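Local atomic coordinates of enolase-phosphatase E1 (Saccharomyces cerevisiae, PDB entry 2G80), a protein that probably catalyses the enolization and then the dephosphorylation of 2,3-diketo-5-methylthiopentyl-1-phosphate to an acireductone in methionine salvage, using one magnesium ion. Residues 38-42 with 209-213; 51-55 with 116-122; 142-146 with 184-188. All blocks are in the same frame, centred on the assembly; numbering follows the deposited sequence.

Interaction 1. Residues 38-42 with 209-213. With MG (magnesium ion), chain E.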
loop_
_atom_site.group_PDB
_atom_site.type_symbol
_atom_site.label_atom_id
_atom_site.label_comp_id
_atom_site.label_asym_id
_atom_site.label_seq_id
_atom_site.Cartn_x
_atom_site.Cartn_y
_atom_site.Cartn_z
ATOM N N ILE A 38 1.479 0.240 5.229
ATOM C CA ILE A 38 2.429 0.607 4.159
ATOM C C ILE A 38 2.870 2.069 4.220
ATOM O O ILE A 38 4.018 2.358 4.558
ATOM C CB ILE A 38 1.909 0.279 2.714
ATOM C CG1 ILE A 38 1.732 -1.241 2.578
ATOM C CG2 ILE A 38 2.944 0.781 1.622
ATOM C CD1 ILE A 38 1.127 -1.732 1.301
ATOM N N GLU A 39 1.932 2.966 3.909
ATOM C CA GLU A 39 2.221 4.388 3.659
ATOM C C GLU A 39 2.544 5.122 4.933
ATOM O O GLU A 39 1.760 5.100 5.844
ATOM C CB GLU A 39 1.061 5.061 2.894
ATOM C CG GLU A 39 0.622 4.323 1.576
ATOM C CD GLU A 39 -0.514 3.239 1.724
ATOM O OE1 GLU A 39 -0.698 2.599 2.809
ATOM O OE2 GLU A 39 -1.228 3.033 0.707
ATOM N N GLY A 40 3.702 5.770 5.007
ATOM C CA GLY A 40 4.156 6.435 6.254
ATOM C C GLY A 40 4.734 5.473 7.292
ATOM O O GLY A 40 5.165 5.891 8.373
ATOM N N THR A 41 4.779 4.172 6.962
ATOM C CA THR A 41 5.271 3.136 7.866
ATOM C C THR A 41 6.484 2.407 7.249
ATOM O O THR A 41 7.537 2.425 7.831
ATOM C CB THR A 41 4.113 2.196 8.229
ATOM O OG1 THR A 41 3.083 2.977 8.838
ATOM C CG2 THR A 41 4.559 1.124 9.209
ATOM N N VAL A 42 6.309 1.736 6.118
ATOM C CA VAL A 42 7.420 1.081 5.396
ATOM C C VAL A 42 7.833 1.850 4.109
ATOM O O VAL A 42 8.947 1.645 3.613
ATOM C CB VAL A 42 7.154 -0.463 5.109
ATOM C CG1 VAL A 42 6.750 -1.205 6.390
ATOM C CG2 VAL A 42 6.166 -0.694 4.045
ATOM N N PHE A 209 1.312 -4.458 15.777
ATOM C CA PHE A 209 0.830 -3.683 14.623
ATOM C C PHE A 209 1.535 -2.306 14.594
ATOM O O PHE A 209 1.487 -1.554 15.578
ATOM C CB PHE A 209 -0.692 -3.547 14.686
ATOM C CG PHE A 209 -1.295 -2.662 13.615
ATOM C CD1 PHE A 209 -0.935 -2.789 12.269
ATOM C CD2 PHE A 209 -2.300 -1.749 13.945
ATOM C CE1 PHE A 209 -1.528 -1.999 11.290
ATOM C CE2 PHE A 209 -2.895 -0.945 12.976
ATOM C CZ PHE A 209 -2.530 -1.072 11.653
ATOM N N LEU A 210 2.195 -2.019 13.471
ATOM C CA LEU A 210 2.929 -0.783 13.246
ATOM C C LEU A 210 2.223 0.051 12.169
ATOM O O LEU A 210 1.967 -0.421 11.047
ATOM C CB LEU A 210 4.366 -1.069 12.844
ATOM C CG LEU A 210 5.188 -1.877 13.863
ATOM C CD1 LEU A 210 6.392 -2.550 13.182
ATOM C CD2 LEU A 210 5.588 -1.048 15.073
ATOM N N SER A 211 1.920 1.289 12.529
ATOM C CA SER A 211 1.243 2.216 11.652
ATOM C C SER A 211 1.549 3.643 12.086
ATOM O O SER A 211 1.918 3.850 13.227
ATOM C CB SER A 211 -0.270 1.933 11.671
ATOM O OG SER A 211 -1.038 2.938 10.999
ATOM N N ASP A 212 1.478 4.581 11.138
ATOM C CA ASP A 212 1.615 6.010 11.413
ATOM C C ASP A 212 0.292 6.663 11.839
ATOM O O ASP A 212 0.316 7.795 12.294
ATOM C CB ASP A 212 2.202 6.787 10.218
ATOM C CG ASP A 212 1.392 6.640 8.955
ATOM O OD1 ASP A 212 0.869 5.522 8.737
ATOM O OD2 ASP A 212 1.293 7.618 8.181
ATOM N N ASN A 213 -0.836 5.959 11.681
ATOM C CA ASN A 213 -2.165 6.479 12.005
ATOM C C ASN A 213 -2.629 5.973 13.393
ATOM O O ASN A 213 -2.916 4.784 13.542
ATOM C CB ASN A 213 -3.147 6.051 10.896
ATOM C CG ASN A 213 -4.522 6.730 11.000
ATOM O OD1 ASN A 213 -4.828 7.422 11.969
ATOM N ND2 ASN A 213 -5.353 6.517 9.983
HETATM MG MG MG E . -0.100 4.952 6.907
HETATM O O HOH W 1 -1.105 4.127 5.402
HETATM O O HOH W 2 -0.558 6.808 6.448
HETATM O O HOH W 3 -1.798 4.547 8.029
#

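Interaction 2. Residues 51-55 with 116-122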
loop_
_atom_site.group_PDB
_atom_site.type_symbol
_atom_site.label_atom_id
_atom_site.label_comp_id
_atom_site.label_asym_id
_atom_site.label_seq_id
_atom_site.Cartn_x
_atom_site.Cartn_y
_atom_site.Cartn_z
ATOM N N THR A 51 4.947 10.422 -7.252
ATOM C CA THR A 51 5.301 9.436 -8.256
ATOM C C THR A 51 4.136 8.614 -8.890
ATOM O O THR A 51 3.951 8.686 -10.101
ATOM C CB THR A 51 6.397 8.479 -7.661
ATOM O OG1 THR A 51 7.505 9.270 -7.201
ATOM C CG2 THR A 51 6.918 7.483 -8.701
ATOM N N LEU A 52 3.353 7.875 -8.109
ATOM C CA LEU A 52 2.325 6.969 -8.703
ATOM C C LEU A 52 1.194 7.658 -9.455
ATOM O O LEU A 52 0.930 7.345 -10.609
ATOM C CB LEU A 52 1.723 6.020 -7.667
ATOM C CG LEU A 52 2.581 4.884 -7.131
ATOM C CD1 LEU A 52 1.781 4.083 -6.130
ATOM C CD2 LEU A 52 3.081 3.997 -8.234
ATOM N N PHE A 53 0.553 8.610 -8.806
ATOM C CA PHE A 53 -0.556 9.351 -9.426
ATOM C C PHE A 53 -0.134 10.098 -10.698
ATOM O O PHE A 53 -0.794 9.902 -11.750
ATOM C CB PHE A 53 -1.280 10.214 -8.369
ATOM C CG PHE A 53 -2.247 9.455 -7.471
ATOM C CD1 PHE A 53 -2.295 8.046 -7.393
ATOM C CD2 PHE A 53 -3.092 10.187 -6.634
ATOM C CE1 PHE A 53 -3.218 7.392 -6.543
ATOM C CE2 PHE A 53 -3.999 9.548 -5.774
ATOM C CZ PHE A 53 -4.052 8.133 -5.729
ATOM N N PRO A 54 0.957 10.916 -10.642
ATOM C CA PRO A 54 1.488 11.589 -11.863
ATOM C C PRO A 54 1.906 10.641 -12.974
ATOM O O PRO A 54 1.654 10.916 -14.135
ATOM C CB PRO A 54 2.695 12.375 -11.336
ATOM C CG PRO A 54 2.373 12.601 -9.925
ATOM C CD PRO A 54 1.707 11.364 -9.451
ATOM N N TYR A 55 2.542 9.528 -12.612
ATOM C CA TYR A 55 2.906 8.496 -13.577
ATOM C C TYR A 55 1.637 8.017 -14.332
ATOM O O TYR A 55 1.619 7.936 -15.579
ATOM C CB TYR A 55 3.676 7.305 -12.902
ATOM C CG TYR A 55 4.030 6.258 -13.896
ATOM C CD1 TYR A 55 5.210 6.349 -14.644
ATOM C CD2 TYR A 55 3.116 5.225 -14.214
ATOM C CE1 TYR A 55 5.514 5.371 -15.660
ATOM C CE2 TYR A 55 3.403 4.275 -15.214
ATOM C CZ TYR A 55 4.601 4.345 -15.928
ATOM O OH TYR A 55 4.885 3.407 -16.926
ATOM N N GLY A 116 4.584 0.025 -15.658
ATOM C CA GLY A 116 5.561 0.978 -15.088
ATOM C C GLY A 116 6.632 0.279 -14.245
ATOM O O GLY A 116 7.821 0.498 -14.431
ATOM N N TYR A 117 6.196 -0.579 -13.331
ATOM C CA TYR A 117 7.120 -1.374 -12.520
ATOM C C TYR A 117 7.971 -2.351 -13.361
ATOM O O TYR A 117 9.210 -2.356 -13.249
ATOM C CB TYR A 117 6.365 -2.154 -11.479
ATOM C CG TYR A 117 5.848 -1.359 -10.284
ATOM C CD1 TYR A 117 6.731 -0.767 -9.397
ATOM C CD2 TYR A 117 4.478 -1.302 -9.983
ATOM C CE1 TYR A 117 6.271 -0.071 -8.263
ATOM C CE2 TYR A 117 3.998 -0.631 -8.852
ATOM C CZ TYR A 117 4.919 -0.006 -7.985
ATOM O OH TYR A 117 4.528 0.695 -6.853
ATOM N N GLU A 118 7.307 -3.130 -14.225
ATOM C CA GLU A 118 7.982 -4.145 -15.087
ATOM C C GLU A 118 8.970 -3.593 -16.086
ATOM O O GLU A 118 9.967 -4.248 -16.398
ATOM C CB GLU A 118 6.961 -4.983 -15.836
ATOM C CG GLU A 118 6.215 -5.942 -14.959
ATOM C CD GLU A 118 4.952 -6.537 -15.617
ATOM O OE1 GLU A 118 4.794 -6.416 -16.855
ATOM O OE2 GLU A 118 4.132 -7.133 -14.877
ATOM N N SER A 119 8.663 -2.414 -16.620
ATOM C CA SER A 119 9.561 -1.689 -17.510
ATOM C C SER A 119 10.695 -0.910 -16.797
ATOM O O SER A 119 11.547 -0.325 -17.478
ATOM C CB SER A 119 8.761 -0.721 -18.395
ATOM O OG SER A 119 8.067 0.239 -17.633
ATOM N N GLY A 120 10.698 -0.877 -15.459
ATOM C CA GLY A 120 11.711 -0.165 -14.689
ATOM C C GLY A 120 11.471 1.317 -14.583
ATOM O O GLY A 120 12.351 2.047 -14.101
ATOM N N GLN A 121 10.290 1.782 -14.995
ATOM C CA GLN A 121 9.966 3.215 -14.930
ATOM C C GLN A 121 9.616 3.698 -13.525
ATOM O O GLN A 121 9.679 4.888 -13.264
ATOM C CB GLN A 121 8.847 3.565 -15.899
ATOM C CG GLN A 121 9.169 3.238 -17.360
ATOM C CD GLN A 121 7.994 3.547 -18.291
ATOM O OE1 GLN A 121 7.597 4.707 -18.437
ATOM N NE2 GLN A 121 7.441 2.507 -18.928
ATOM N N ILE A 122 9.238 2.778 -12.636
ATOM C CA ILE A 122 8.901 3.092 -11.252
ATOM C C ILE A 122 9.361 1.956 -10.336
ATOM O O ILE A 122 9.346 0.772 -10.714
ATOM C CB ILE A 122 7.365 3.425 -11.042
ATOM C CG1 ILE A 122 6.453 2.411 -11.724
ATOM C CG2 ILE A 122 7.033 4.825 -11.625
ATOM C CD1 ILE A 122 4.928 2.586 -11.538
#

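Interaction 3. Residues 142-146 with 184-188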
loop_
_atom_site.group_PDB
_atom_site.type_symbol
_atom_site.label_atom_id
_atom_site.label_comp_id
_atom_site.label_asym_id
_atom_site.label_seq_id
_atom_site.Cartn_x
_atom_site.Cartn_y
_atom_site.Cartn_z
ATOM N N ILE A 142 0.890 -7.700 5.734
ATOM C CA ILE A 142 0.655 -6.307 5.340
ATOM C C ILE A 142 -0.854 -6.027 5.413
ATOM O O ILE A 142 -1.650 -6.919 5.108
ATOM C CB ILE A 142 1.198 -6.037 3.906
ATOM C CG1 ILE A 142 2.668 -6.489 3.756
ATOM C CG2 ILE A 142 1.092 -4.553 3.534
ATOM C CD1 ILE A 142 3.690 -5.768 4.624
ATOM N N TYR A 143 -1.221 -4.831 5.910
ATOM C CA TYR A 143 -2.607 -4.331 5.907
ATOM C C TYR A 143 -2.590 -2.899 5.376
ATOM O O TYR A 143 -1.987 -2.025 6.004
ATOM C CB TYR A 143 -3.237 -4.374 7.299
ATOM C CG TYR A 143 -4.714 -3.971 7.429
ATOM C CD1 TYR A 143 -5.656 -4.215 6.402
ATOM C CD2 TYR A 143 -5.203 -3.488 8.646
ATOM C CE1 TYR A 143 -7.023 -3.894 6.561
ATOM C CE2 TYR A 143 -6.565 -3.201 8.822
ATOM C CZ TYR A 143 -7.465 -3.400 7.787
ATOM O OH TYR A 143 -8.772 -3.079 7.984
ATOM N N SER A 144 -3.260 -2.662 4.244
ATOM C CA SER A 144 -3.273 -1.337 3.593
ATOM C C SER A 144 -4.611 -0.992 2.921
ATOM O O SER A 144 -5.417 -1.861 2.711
ATOM C CB SER A 144 -2.139 -1.300 2.543
ATOM O OG SER A 144 -1.966 0.002 2.001
ATOM N N SER A 145 -4.824 0.286 2.589
ATOM C CA SER A 145 -6.021 0.727 1.810
ATOM C C SER A 145 -5.923 0.250 0.351
ATOM O O SER A 145 -6.947 0.006 -0.299
ATOM C CB SER A 145 -6.205 2.252 1.853
ATOM O OG SER A 145 -5.069 2.933 1.328
ATOM N N GLY A 146 -4.700 0.080 -0.153
ATOM C CA GLY A 146 -4.482 -0.457 -1.494
ATOM C C GLY A 146 -4.868 -1.918 -1.528
ATOM O O GLY A 146 -4.674 -2.629 -0.527
ATOM N N SER A 184 -10.852 -7.503 4.794
ATOM C CA SER A 184 -10.902 -7.358 6.250
ATOM C C SER A 184 -11.793 -6.288 6.841
ATOM O O SER A 184 -12.204 -6.439 7.978
ATOM C CB SER A 184 -9.463 -7.140 6.726
ATOM O OG SER A 184 -8.612 -8.150 6.163
ATOM N N GLY A 185 -12.100 -5.235 6.090
ATOM C CA GLY A 185 -12.937 -4.119 6.568
ATOM C C GLY A 185 -12.099 -2.854 6.697
ATOM O O GLY A 185 -10.894 -2.848 6.375
ATOM N N LYS A 186 -12.728 -1.800 7.211
ATOM C CA LYS A 186 -12.079 -0.486 7.383
ATOM C C LYS A 186 -10.964 -0.515 8.430
ATOM O O LYS A 186 -11.075 -1.189 9.464
ATOM C CB LYS A 186 -13.115 0.616 7.690
ATOM C CG LYS A 186 -14.105 0.872 6.520
ATOM C CD LYS A 186 -15.030 2.132 6.725
ATOM C CE LYS A 186 -14.240 3.461 6.641
ATOM N NZ LYS A 186 -15.043 4.724 6.828
ATOM N N LYS A 187 -9.896 0.225 8.156
ATOM C CA LYS A 187 -8.701 0.249 9.026
ATOM C C LYS A 187 -8.884 0.835 10.427
ATOM O O LYS A 187 -8.039 0.599 11.293
ATOM C CB LYS A 187 -7.535 0.956 8.331
ATOM C CG LYS A 187 -7.076 0.276 7.061
ATOM C CD LYS A 187 -5.752 0.803 6.532
ATOM C CE LYS A 187 -4.557 0.189 7.264
ATOM N NZ LYS A 187 -3.268 0.788 6.855
ATOM N N THR A 188 -9.952 1.611 10.619
ATOM C CA THR A 188 -10.320 2.260 11.885
ATOM C C THR A 188 -11.408 1.516 12.714
ATOM O O THR A 188 -11.813 1.994 13.764
ATOM C CB THR A 188 -10.741 3.740 11.606
ATOM O OG1 THR A 188 -11.571 3.801 10.429
ATOM C CG2 THR A 188 -9.494 4.600 11.364
HETATM O O HOH W 4 -3.443 2.317 4.525
#

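Interaction 1. Residues 38-42 with 209-213
Glu39 and Asp212 meet at a magnesium ion. Glu39 binds it through its backbone O at 2.1 Å, not through its carboxylate. Asp212 uses a single carboxylate oxygen, OD1, also 2.1 Å from the ion. Glu39 O and Asp212 OD1 lie only 3.1 Å apart, a closeness of two oxygens that the shared metal explains. Three waters and Asp37 complete six ligands. This is the magnesium site of a HAD-superfamily phosphatase.

Hydrogen bonds tie down the shell. Asp212 OD2 stays off the metal and accepts from a metal-bound water at 2.7 Å. Glu39 OE1 lies 3.0 Å from a second metal-bound water, a probable hydrogen bond, and is also bonded to Ser144 OG. Asp212 N gives a weak, bent bond of 122° to Thr41 OG1, whose stronger partner is Asp37.

Packing is close around Gly40 and Thr41. Gly40 has positive phi, and a side chain there would strike Asp212 OD2. With chi1 at -59°, Thr41 OG1 lies beside the backbone N, and the Thr41 CG2 methyl comes to 3.5 Å from Leu210 O.

The loop 38-42 runs from strand 33-36 toward helix 46-65. Residues 209-213 finish the adjacent parallel strand 207-211 and lead into helix 214-221, with Asn213 as its N-cap.

Interaction 2. Residues 51-55 with 116-122
Tyr55 reaches from helix 46-65 to the C-terminal end of helix 103-118, where a Schellman motif with Gly120 at positive phi turns the chain back. Helix 46-65 packs here on the end of helix 103-118 and on the loop that follows it. Both belong to the helical cap inserted between strands 33-36 and 140-143, the C1 position of HAD phosphatases.

The Tyr55 side chain leaves CB with CG anti to the backbone N (chi1 180°), which carries the ring out to residues 116-122. Near its root, CG and CD1 meet the CG2 methyl of Ile122, with CD1 at 3.8 Å. On the other flank, CD2 is near Ile122 CD1, which sits over one ring face but toward the rim. Farther out, CE1 passes Gln121 CB, and Gln121 OE1 lies at the ring edge, 3.5 Å from CE1. The amide plane of Gln121 is turned 72° from the ring. CE2 and CZ come against Gly116, and Tyr55 OH ends 3.1 Å from Gly116 CA. A side chain at Gly116 would collide with the ring.

Ile122 spreads the contact along the helix. Its CG2 also touches Thr51 CG2. Its CD1 lies over the centre of the Tyr117 ring and meets Leu52 CD2 at 4.0 Å. Leu52 crosses Tyr117 at about a right angle. Tyr117 also packs on Leu153 and Leu154 of helix 148-156.

At the exposed end, the amide of Gln121 is steadied from its own loop: NE2 donates to Ser119 OG at 2.7 Å, 19° out of the amide plane.

Interaction 3. Residues 142-146 with 184-188
The predicted substrate site holds this contact, where the end of strand 140-143 and the loop after it face the loop before helix 190-200. Tyr143 and Lys187 run alongside each other in opposite directions. Lys187 CG lies over one face of the Tyr143 ring, offset toward the rim and 3.8 Å from CZ, a CH-pi contact. The lysine chain bends at chi3 (81°) on its way to the strand end. There Lys187 NZ donates to Tyr143 O at 3.2 Å, from above the carbonyl plane. NZ also gives a 2.8 Å bond to a water that accepts from Ser145 N. Lys187 NZ forms salt bridges with Asp37 and Glu216 as well.

At the far end of the ring, Tyr143 OH donates to Gly185 O at 2.7 Å. That oxygen sits at the ring edge, though the hydroxyl approaches from 51° outside the carbonyl plane. With an alanine here instead of Tyr143, Gly185 O would probably lose this donor and a gap would open against CG and CE of Lys187. Ser144, Ser145 and Lys187 are predicted substrate binders. Their placing is consistent with HAD motif II (Ser144) and motif III (Lys187), which hold the phosphate in this superfamily.

Interactions 1 and 3 line one active site at the C-terminal ends of the parallel strands, bringing the metal ligands together with the predicted substrate residues; their centres are 11 Å apart. They touch where Glu39 OE1 lies 3.0 Å from Ser144 OG, a probable hydrogen bond, and where Ile38 CG1 packs 3.5 Å from Ile142 CG2. Asp37 joins them further: it binds the magnesium ion and forms a salt bridge with Lys187, whose side chain is about 5 Å from the metal. Interaction 2 stands apart, its centre 22 Å from that of interaction 1 and 23 Å from that of interaction 3. Its Leu52 side chain is still about 8 Å from that of Glu39 and about 13 Å from the magnesium.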